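Local coordinates for uncharacterized protein DUF1344 (PDB 3K6O) that is of unknown function but belongs to the NigD-like family, pairing an N-terminal OB domain with a C-terminal beta sandwich, at residues Met111-Asp115 with Tyr201-Leu207; Ile133-Val137 with Val170-Leu174; Asp147-Glu153 with Leu184-Leu190. All coordinates share one frame; numbering follows the deposited sequence.

Interaction 1 of 3, residues Met111-Asp115 with Tyr201-Leu207; sequences MWPSD and YIFSYPL
Met111 and Pro113 on strand 111-113 face Tyr201 and Phe203 on strand 201-204, whose axis runs 8.4 Å away at -27° in roughly the same direction. This spacing and twist are those of face-to-face sheet packing in a beta sandwich, with the strands in different layers and no hydrogen bond joining them. The Pro113 ring lies across the Phe203 ring, its CD over the centre of one face in a CH-pi contact, 3.5 Å from the centroid. Met111, a selenomethionine, is extended through chi1 and chi2 (CG anti to the backbone N, 178°), which carries SE out between two aromatic rings; only the terminal CE bends aside. SE sits over a face of Tyr201, 4.3 Å from that ring's centroid, and in the plane of Phe203 at its edge, 4.0 Å from CE2. Both are Met-aromatic contacts, and Met111 also touches Val189 and Leu118. Replacing Phe203 with an alanine would probably open a gap between the layers and leave Pro113 CD without the aromatic face it rests on. Beyond the end of strand 201-204, where the peptide bond before Pro206 is cis, Leu207 turns back towards the other segment. Its two methyls divide the work, CD2 meeting Pro113 CG at 3.9 Å and CD1 lying 3.5 Å from the carbonyl oxygen Pro113 O.

Interaction 2 of 3, residues Ile133-Val137 with Val170-Leu174; sequences ILNLV and VSFKL
Phe172 reaches across from strand 170-173 to Leu136, which lies over its ring, and Leu134, which meets the ring's edge; these three residues bury the most surface here. The CB of Phe172 points toward the other strand, whose axis is 8.4 Å away, and CG anti to the carbonyl carbon (chi1 -62°) swings the ring to where Leu136 CB overlies it. That CB makes a CH-pi contact 3.8 Å from the centroid, displaced toward the rim. One branch of the same leucine, CD2, slides along the base of the aromatic side chain and meets Phe172 CB at 3.6 Å. The opposite face is covered from within the phenylalanine's own strand by Val170 CG2, and the ring is therefore held between an aliphatic group of each strand. Leu134 approaches from the far end of the ring. Its carbonyl O lies in the ring plane at the edge, 3.6 Å from Phe172 CZ, an approach that sets the oxygen against the ring hydrogens and away from the pi cloud. Its methyl CD2 bridges two partners, packing 4.1 Å from Phe172 CZ and 4.0 Å from Val170 CG1. Further residues close the site, with Leu154 against Phe172, Phe122 against Leu134 and Leu118 and Leu152 against Leu136. Such interdigitation of apolar side chains between strands that exchange no hydrogen bonds is as expected for the core of a beta sandwich, here the C-terminal domain.

Interaction 3 of 3, residues Asp147-Glu153 with Leu184-Leu190; sequences DGYAHLE and LKGIKVL
The Tyr149 ring is held between two lysines of the neighbouring strand region: Lys185 CB and Gly186 N lie over one face, and Lys188 CE over the other, 4.0 Å from the centroid. Asp147 O lies at the edge, in the ring plane. Lys188 is extended beyond CG, which carries its NZ above the tyrosine in a cation-pi contact, 4.8 Å from the centroid. The same NZ forms a salt bridge of 3.2 Å with Asp147 OD2, reached on the anti side of the carboxylate. The other oxygen, OD1, accepts two bonds: from Tyr149 N, closing an Asx turn, and from His151 NE2 at 2.9 Å, the latter on the syn side and nearly in the imidazole plane. The carboxylate thus fixes the histidine's rotation, while Lys188 CD passes 3.6 Å from His151 CE1, the two side chains running alongside each other. Gly186 makes room for this cluster, since a side chain there would collide with Tyr149 CE2. The backbones carrying these side chains form a parallel ladder in which Lys188 is gripped twice: its N donates to Ala150 O at 2.8 Å, and its O accepts from Leu152 N in an almost straight bond (178°). Leu152 O continues the ladder by accepting from Leu190 N. On the opposite, buried side of the sheet, Leu152 CD1 meets Ile187 CD1 at 3.5 Å, beside Ala150. Strands 149-157 and 186-191 are thus parallel neighbours within one layer of the C-terminal beta sandwich, an apolar face turned inward and a polar cluster on the outer one.

From the N terminus, strand 107-113 brings in the first half of interaction 1, whose partner, 201-207, arrives only after every other segment; interaction 1 therefore encloses both remaining contacts. Within that span the segments of interactions 2 and 3 alternate: 133-137, 147-153, 170-174, 184-190, so their loops cross. Interactions 1 and 2 join the two layers of the sandwich, whereas interaction 3 pairs strands within one. Strand 149-157 of interaction 3 lies between 133-139 and 186-191, and 186-191 is hydrogen-bonded in turn to 199-204, linking interaction 2 through 3 to 1. Leu174 also bridges the sites, touching Ile187 and Tyr205.

Interaction 1 of 3, residues Met111-Asp115 with Tyr201-Leu207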
loop_
_atom_site.group_PDB
_atom_site.type_symbol
_atom_site.label_atom_id
_atom_site.label_comp_id
_atom_site.label_asym_id
_atom_site.label_seq_id
_atom_site.Cartn_x
_atom_site.Cartn_y
_atom_site.Cartn_z
HETATM N N MSE A 111 6.942 5.421 1.318
HETATM C CA MSE A 111 5.533 5.738 1.344
HETATM C C MSE A 111 5.130 6.505 0.111
HETATM O O MSE A 111 5.755 7.493 -0.223
HETATM C CB MSE A 111 5.152 6.541 2.584
HETATM C CG MSE A 111 3.614 6.933 2.601
HETATM SE SE MSE A 111 3.339 8.309 3.994
HETATM C CE MSE A 111 3.813 7.162 5.410
ATOM N N TRP A 112 4.053 6.067 -0.536
ATOM C CA TRP A 112 3.531 6.781 -1.687
ATOM C C TRP A 112 2.066 6.449 -1.899
ATOM O O TRP A 112 1.639 5.326 -1.642
ATOM C CB TRP A 112 4.345 6.458 -2.949
ATOM C CG TRP A 112 4.033 5.133 -3.587
ATOM C CD1 TRP A 112 3.298 4.931 -4.690
ATOM C CD2 TRP A 112 4.475 3.840 -3.154
ATOM N NE1 TRP A 112 3.270 3.594 -5.007
ATOM C CE2 TRP A 112 3.972 2.902 -4.060
ATOM C CE3 TRP A 112 5.262 3.391 -2.091
ATOM C CZ2 TRP A 112 4.199 1.526 -3.929
ATOM C CZ3 TRP A 112 5.506 2.006 -1.972
ATOM C CH2 TRP A 112 4.983 1.101 -2.889
ATOM N N PRO A 113 1.290 7.428 -2.363
ATOM C CA PRO A 113 -0.079 7.148 -2.770
ATOM C C PRO A 113 -0.144 6.692 -4.209
ATOM O O PRO A 113 0.679 7.088 -5.022
ATOM C CB PRO A 113 -0.763 8.516 -2.641
ATOM C CG PRO A 113 0.314 9.502 -2.970
ATOM C CD PRO A 113 1.633 8.857 -2.496
ATOM N N SER A 114 -1.139 5.878 -4.496
ATOM C CA SER A 114 -1.570 5.552 -5.823
ATOM C C SER A 114 -3.046 5.978 -5.909
ATOM O O SER A 114 -3.594 6.517 -4.946
ATOM C CB SER A 114 -1.468 4.041 -6.026
ATOM O OG SER A 114 -2.294 3.383 -5.078
ATOM N N ASP A 115 -3.705 5.670 -7.022
ATOM C CA ASP A 115 -5.094 6.087 -7.215
ATOM C C ASP A 115 -5.976 5.591 -6.095
ATOM O O ASP A 115 -6.908 6.289 -5.730
ATOM C CB ASP A 115 -5.672 5.614 -8.573
ATOM C CG ASP A 115 -6.951 6.414 -9.015
ATOM O OD1 ASP A 115 -6.936 7.672 -8.989
ATOM O OD2 ASP A 115 -7.977 5.766 -9.392
ATOM N N TYR A 201 4.542 13.962 5.600
ATOM C CA TYR A 201 4.748 13.637 4.198
ATOM C C TYR A 201 3.646 14.382 3.430
ATOM O O TYR A 201 2.489 14.337 3.850
ATOM C CB TYR A 201 4.637 12.133 3.971
ATOM C CG TYR A 201 5.807 11.334 4.463
ATOM C CD1 TYR A 201 6.106 11.250 5.833
ATOM C CD2 TYR A 201 6.625 10.632 3.567
ATOM C CE1 TYR A 201 7.188 10.512 6.281
ATOM C CE2 TYR A 201 7.708 9.870 4.018
ATOM C CZ TYR A 201 7.974 9.830 5.373
ATOM O OH TYR A 201 9.021 9.095 5.830
ATOM N N ILE A 202 4.008 15.073 2.350
ATOM C CA ILE A 202 3.065 15.838 1.538
ATOM C C ILE A 202 3.096 15.232 0.125
ATOM O O ILE A 202 4.166 15.098 -0.473
ATOM C CB ILE A 202 3.443 17.355 1.461
ATOM C CG1 ILE A 202 3.473 17.955 2.876
ATOM C CG2 ILE A 202 2.461 18.108 0.595
ATOM C CD1 ILE A 202 4.195 19.342 3.040
ATOM N N PHE A 203 1.937 14.844 -0.390
ATOM C CA PHE A 203 1.824 14.423 -1.787
ATOM C C PHE A 203 0.740 15.238 -2.477
ATOM O O PHE A 203 -0.421 15.184 -2.075
ATOM C CB PHE A 203 1.447 12.951 -1.870
ATOM C CG PHE A 203 2.377 12.041 -1.116
ATOM C CD1 PHE A 203 3.567 11.608 -1.692
ATOM C CD2 PHE A 203 2.068 11.631 0.176
ATOM C CE1 PHE A 203 4.442 10.752 -0.997
ATOM C CE2 PHE A 203 2.934 10.766 0.878
ATOM C CZ PHE A 203 4.115 10.334 0.292
ATOM N N SER A 204 1.087 15.956 -3.541
ATOM C CA SER A 204 0.082 16.711 -4.272
ATOM C C SER A 204 -0.699 15.808 -5.206
ATOM O O SER A 204 -0.201 14.759 -5.634
ATOM C CB SER A 204 0.731 17.845 -5.075
ATOM O OG SER A 204 1.598 17.312 -6.047
ATOM N N TYR A 205 -1.946 16.192 -5.463
ATOM C CA TYR A 205 -2.798 15.531 -6.458
ATOM C C TYR A 205 -2.895 16.514 -7.610
ATOM O O TYR A 205 -2.930 17.722 -7.357
ATOM C CB TYR A 205 -4.190 15.288 -5.891
ATOM C CG TYR A 205 -4.287 14.243 -4.827
ATOM C CD1 TYR A 205 -3.261 13.350 -4.574
ATOM C CD2 TYR A 205 -5.455 14.100 -4.095
ATOM C CE1 TYR A 205 -3.386 12.369 -3.612
ATOM C CE2 TYR A 205 -5.592 13.122 -3.137
ATOM C CZ TYR A 205 -4.572 12.244 -2.904
ATOM O OH TYR A 205 -4.751 11.235 -1.988
ATOM N N PRO A 206 -2.952 16.027 -8.873
ATOM C CA PRO A 206 -2.993 14.627 -9.311
ATOM C C PRO A 206 -1.634 13.928 -9.216
ATOM O O PRO A 206 -0.582 14.592 -9.150
ATOM C CB PRO A 206 -3.411 14.729 -10.774
ATOM C CG PRO A 206 -2.867 16.050 -11.189
ATOM C CD PRO A 206 -3.010 16.958 -10.009
ATOM N N LEU A 207 -1.675 12.605 -9.203
ATOM C CA LEU A 207 -0.469 11.797 -9.242
ATOM C C LEU A 207 -0.047 11.592 -10.708
ATOM O O LEU A 207 -0.856 11.120 -11.528
ATOM C CB LEU A 207 -0.732 10.450 -8.595
ATOM C CG LEU A 207 -1.329 10.579 -7.168
ATOM C CD1 LEU A 207 -1.680 9.202 -6.585
ATOM C CD2 LEU A 207 -0.412 11.364 -6.265
#

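Interaction 2 of 3, residues Ile133-Val137 with Val170-Leu174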
loop_
_atom_site.group_PDB
_atom_site.type_symbol
_atom_site.label_atom_id
_atom_site.label_comp_id
_atom_site.label_asym_id
_atom_site.label_seq_id
_atom_site.Cartn_x
_atom_site.Cartn_y
_atom_site.Cartn_z
ATOM N N ILE A 133 0.663 -3.228 15.124
ATOM C CA ILE A 133 -0.338 -2.561 14.272
ATOM C C ILE A 133 0.199 -1.235 13.704
ATOM O O ILE A 133 0.817 -0.426 14.419
ATOM C CB ILE A 133 -1.679 -2.285 15.054
ATOM C CG1 ILE A 133 -1.475 -1.429 16.317
ATOM C CG2 ILE A 133 -2.323 -3.581 15.482
ATOM C CD1 ILE A 133 -2.806 -1.048 17.030
ATOM N N LEU A 134 0.027 -1.069 12.407
ATOM C CA LEU A 134 0.157 0.212 11.745
ATOM C C LEU A 134 -1.226 0.644 11.198
ATOM O O LEU A 134 -1.782 -0.013 10.317
ATOM C CB LEU A 134 1.168 0.124 10.606
ATOM C CG LEU A 134 1.525 1.473 9.953
ATOM C CD1 LEU A 134 2.323 2.393 10.907
ATOM C CD2 LEU A 134 2.277 1.290 8.647
ATOM N N ASN A 135 -1.755 1.768 11.691
ATOM C CA ASN A 135 -3.008 2.320 11.166
ATOM C C ASN A 135 -2.846 3.696 10.477
ATOM O O ASN A 135 -1.919 4.477 10.756
ATOM C CB ASN A 135 -4.015 2.475 12.298
ATOM C CG ASN A 135 -4.584 1.167 12.779
ATOM O OD1 ASN A 135 -4.275 0.692 13.897
ATOM N ND2 ASN A 135 -5.421 0.592 11.987
ATOM N N LEU A 136 -3.771 3.978 9.593
ATOM C CA LEU A 136 -3.908 5.275 8.920
ATOM C C LEU A 136 -5.225 5.853 9.374
ATOM O O LEU A 136 -6.287 5.273 9.129
ATOM C CB LEU A 136 -3.939 5.115 7.404
ATOM C CG LEU A 136 -3.895 6.404 6.568
ATOM C CD1 LEU A 136 -2.603 7.180 6.829
ATOM C CD2 LEU A 136 -4.057 6.077 5.095
ATOM N N VAL A 137 -5.156 6.962 10.108
ATOM C CA VAL A 137 -6.307 7.420 10.819
ATOM C C VAL A 137 -6.696 8.803 10.394
ATOM O O VAL A 137 -5.856 9.594 9.991
ATOM C CB VAL A 137 -6.014 7.394 12.319
ATOM C CG1 VAL A 137 -5.379 6.024 12.712
ATOM C CG2 VAL A 137 -5.123 8.572 12.678
ATOM N N VAL A 170 2.098 -2.597 3.554
ATOM C CA VAL A 170 0.669 -2.503 3.717
ATOM C C VAL A 170 0.134 -1.448 2.739
ATOM O O VAL A 170 0.844 -0.465 2.386
ATOM C CB VAL A 170 0.311 -2.116 5.170
ATOM C CG1 VAL A 170 0.949 -0.801 5.483
ATOM C CG2 VAL A 170 -1.188 -1.991 5.364
ATOM N N SER A 171 -1.107 -1.663 2.300
ATOM C CA SER A 171 -1.818 -0.724 1.450
ATOM C C SER A 171 -3.082 -0.323 2.173
ATOM O O SER A 171 -3.851 -1.194 2.542
ATOM C CB SER A 171 -2.185 -1.348 0.116
ATOM O OG SER A 171 -1.054 -1.460 -0.712
ATOM N N PHE A 172 -3.265 0.988 2.396
ATOM C CA PHE A 172 -4.460 1.533 3.002
ATOM C C PHE A 172 -5.371 2.028 1.931
ATOM O O PHE A 172 -4.962 2.824 1.141
ATOM C CB PHE A 172 -4.077 2.696 3.897
ATOM C CG PHE A 172 -3.160 2.294 5.034
ATOM C CD1 PHE A 172 -3.686 1.727 6.175
ATOM C CD2 PHE A 172 -1.786 2.480 4.948
ATOM C CE1 PHE A 172 -2.877 1.352 7.217
ATOM C CE2 PHE A 172 -0.940 2.117 6.002
ATOM C CZ PHE A 172 -1.495 1.537 7.131
ATOM N N LYS A 173 -6.614 1.574 1.900
ATOM C CA LYS A 173 -7.582 2.116 0.975
ATOM C C LYS A 173 -7.903 3.564 1.295
ATOM O O LYS A 173 -8.342 3.875 2.410
ATOM C CB LYS A 173 -8.877 1.296 0.966
ATOM C CG LYS A 173 -8.768 0.010 0.161
ATOM C CD LYS A 173 -10.139 -0.672 -0.057
ATOM C CE LYS A 173 -10.971 0.051 -1.164
ATOM N NZ LYS A 173 -10.162 0.237 -2.412
ATOM N N LEU A 174 -7.723 4.437 0.309
ATOM C CA LEU A 174 -7.897 5.888 0.525
ATOM C C LEU A 174 -9.366 6.347 0.539
ATOM O O LEU A 174 -9.740 7.283 1.272
ATOM C CB LEU A 174 -7.078 6.663 -0.480
ATOM C CG LEU A 174 -5.565 6.733 -0.149
ATOM C CD1 LEU A 174 -4.744 7.335 -1.310
ATOM C CD2 LEU A 174 -5.281 7.520 1.145
#

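Interaction 3 of 3, residues Asp147-Glu153 with Leu184-Leu190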
loop_
_atom_site.group_PDB
_atom_site.type_symbol
_atom_site.label_atom_id
_atom_site.label_comp_id
_atom_site.label_asym_id
_atom_site.label_seq_id
_atom_site.Cartn_x
_atom_site.Cartn_y
_atom_site.Cartn_z
ATOM N N ASP A 147 -7.120 24.042 3.923
ATOM C CA ASP A 147 -6.096 24.157 2.868
ATOM C C ASP A 147 -6.330 23.316 1.627
ATOM O O ASP A 147 -5.484 23.287 0.742
ATOM C CB ASP A 147 -4.700 23.852 3.450
ATOM C CG ASP A 147 -4.546 22.404 3.922
ATOM O OD1 ASP A 147 -5.490 21.593 3.761
ATOM O OD2 ASP A 147 -3.463 22.069 4.445
ATOM N N GLY A 148 -7.454 22.607 1.570
ATOM C CA GLY A 148 -7.775 21.724 0.429
ATOM C C GLY A 148 -7.030 20.395 0.329
ATOM O O GLY A 148 -7.173 19.687 -0.674
ATOM N N TYR A 149 -6.235 20.056 1.338
ATOM C CA TYR A 149 -5.529 18.784 1.406
ATOM C C TYR A 149 -6.259 17.863 2.366
ATOM O O TYR A 149 -6.815 18.317 3.344
ATOM C CB TYR A 149 -4.098 18.957 1.925
ATOM C CG TYR A 149 -3.073 19.360 0.888
ATOM C CD1 TYR A 149 -3.022 20.652 0.398
ATOM C CD2 TYR A 149 -2.141 18.448 0.416
ATOM C CE1 TYR A 149 -2.069 21.017 -0.550
ATOM C CE2 TYR A 149 -1.220 18.795 -0.521
ATOM C CZ TYR A 149 -1.180 20.067 -1.014
ATOM O OH TYR A 149 -0.244 20.391 -1.960
ATOM N N ALA A 150 -6.186 16.558 2.103
ATOM C CA ALA A 150 -6.581 15.547 3.050
ATOM C C ALA A 150 -5.505 15.482 4.125
ATOM O O ALA A 150 -4.336 15.444 3.799
ATOM C CB ALA A 150 -6.685 14.191 2.344
ATOM N N HIS A 151 -5.911 15.422 5.392
ATOM C CA HIS A 151 -5.008 15.225 6.504
ATOM C C HIS A 151 -5.268 13.902 7.263
ATOM O O HIS A 151 -6.329 13.708 7.875
ATOM C CB HIS A 151 -5.124 16.409 7.461
ATOM C CG HIS A 151 -4.816 17.722 6.824
ATOM N ND1 HIS A 151 -3.609 18.374 6.998
ATOM C CD2 HIS A 151 -5.555 18.509 6.000
ATOM C CE1 HIS A 151 -3.630 19.510 6.323
ATOM N NE2 HIS A 151 -4.794 19.617 5.708
ATOM N N LEU A 152 -4.283 13.009 7.195
ATOM C CA LEU A 152 -4.318 11.666 7.799
ATOM C C LEU A 152 -3.069 11.464 8.654
ATOM O O LEU A 152 -2.030 12.180 8.485
ATOM C CB LEU A 152 -4.359 10.589 6.702
ATOM C CG LEU A 152 -5.538 10.662 5.759
ATOM C CD1 LEU A 152 -5.422 9.656 4.578
ATOM C CD2 LEU A 152 -6.886 10.568 6.482
ATOM N N GLU A 153 -3.124 10.470 9.545
ATOM C CA GLU A 153 -1.949 10.179 10.355
ATOM C C GLU A 153 -1.685 8.711 10.374
ATOM O O GLU A 153 -2.605 7.908 10.446
ATOM C CB GLU A 153 -2.104 10.718 11.788
ATOM C CG GLU A 153 -2.655 12.152 11.893
ATOM C CD GLU A 153 -2.681 12.680 13.341
ATOM O OE1 GLU A 153 -2.220 11.928 14.242
ATOM O OE2 GLU A 153 -3.176 13.820 13.557
ATOM N N LEU A 184 -9.801 17.499 -3.744
ATOM C CA LEU A 184 -8.528 17.457 -2.967
ATOM C C LEU A 184 -7.312 17.918 -3.773
ATOM O O LEU A 184 -7.067 17.454 -4.882
ATOM C CB LEU A 184 -8.248 16.073 -2.365
ATOM C CG LEU A 184 -9.296 15.549 -1.380
ATOM C CD1 LEU A 184 -9.037 14.052 -1.099
ATOM C CD2 LEU A 184 -9.386 16.372 -0.073
ATOM N N LYS A 185 -6.563 18.832 -3.178
ATOM C CA LYS A 185 -5.297 19.308 -3.719
ATOM C C LYS A 185 -4.158 18.303 -3.495
ATOM O O LYS A 185 -3.097 18.408 -4.130
ATOM C CB LYS A 185 -4.915 20.624 -3.045
ATOM C CG LYS A 185 -5.743 21.833 -3.458
ATOM C CD LYS A 185 -5.144 23.115 -2.790
ATOM C CE LYS A 185 -5.945 24.390 -3.124
ATOM N NZ LYS A 185 -5.137 25.685 -2.987
ATOM N N GLY A 186 -4.370 17.373 -2.557
ATOM C CA GLY A 186 -3.363 16.366 -2.213
ATOM C C GLY A 186 -3.600 15.779 -0.833
ATOM O O GLY A 186 -4.648 15.966 -0.258
ATOM N N ILE A 187 -2.616 15.075 -0.307
ATOM C CA ILE A 187 -2.745 14.422 0.970
ATOM C C ILE A 187 -1.509 14.687 1.801
ATOM O O ILE A 187 -0.400 14.741 1.279
ATOM C CB ILE A 187 -3.003 12.917 0.782
ATOM C CG1 ILE A 187 -3.235 12.215 2.081
ATOM C CG2 ILE A 187 -1.826 12.178 0.108
ATOM C CD1 ILE A 187 -3.533 10.708 1.775
ATOM N N LYS A 188 -1.727 14.891 3.087
ATOM C CA LYS A 188 -0.659 15.095 4.067
ATOM C C LYS A 188 -0.761 13.997 5.112
ATOM O O LYS A 188 -1.847 13.751 5.650
ATOM C CB LYS A 188 -0.807 16.455 4.712
ATOM C CG LYS A 188 -0.658 17.619 3.740
ATOM C CD LYS A 188 -0.602 18.984 4.441
ATOM C CE LYS A 188 -0.312 20.141 3.435
ATOM N NZ LYS A 188 -0.354 21.500 4.083
ATOM N N VAL A 189 0.349 13.315 5.362
ATOM C CA VAL A 189 0.395 12.188 6.257
ATOM C C VAL A 189 1.424 12.395 7.389
ATOM O O VAL A 189 2.618 12.532 7.127
ATOM C CB VAL A 189 0.730 10.877 5.519
ATOM C CG1 VAL A 189 0.747 9.669 6.522
ATOM C CG2 VAL A 189 -0.275 10.635 4.365
ATOM N N LEU A 190 0.945 12.429 8.631
ATOM C CA LEU A 190 1.809 12.640 9.786
ATOM C C LEU A 190 2.400 11.322 10.272
ATOM O O LEU A 190 1.686 10.315 10.411
ATOM C CB LEU A 190 1.050 13.294 10.959
ATOM C CG LEU A 190 0.901 14.820 10.964
ATOM C CD1 LEU A 190 -0.180 15.254 11.957
ATOM C CD2 LEU A 190 2.239 15.557 11.288
#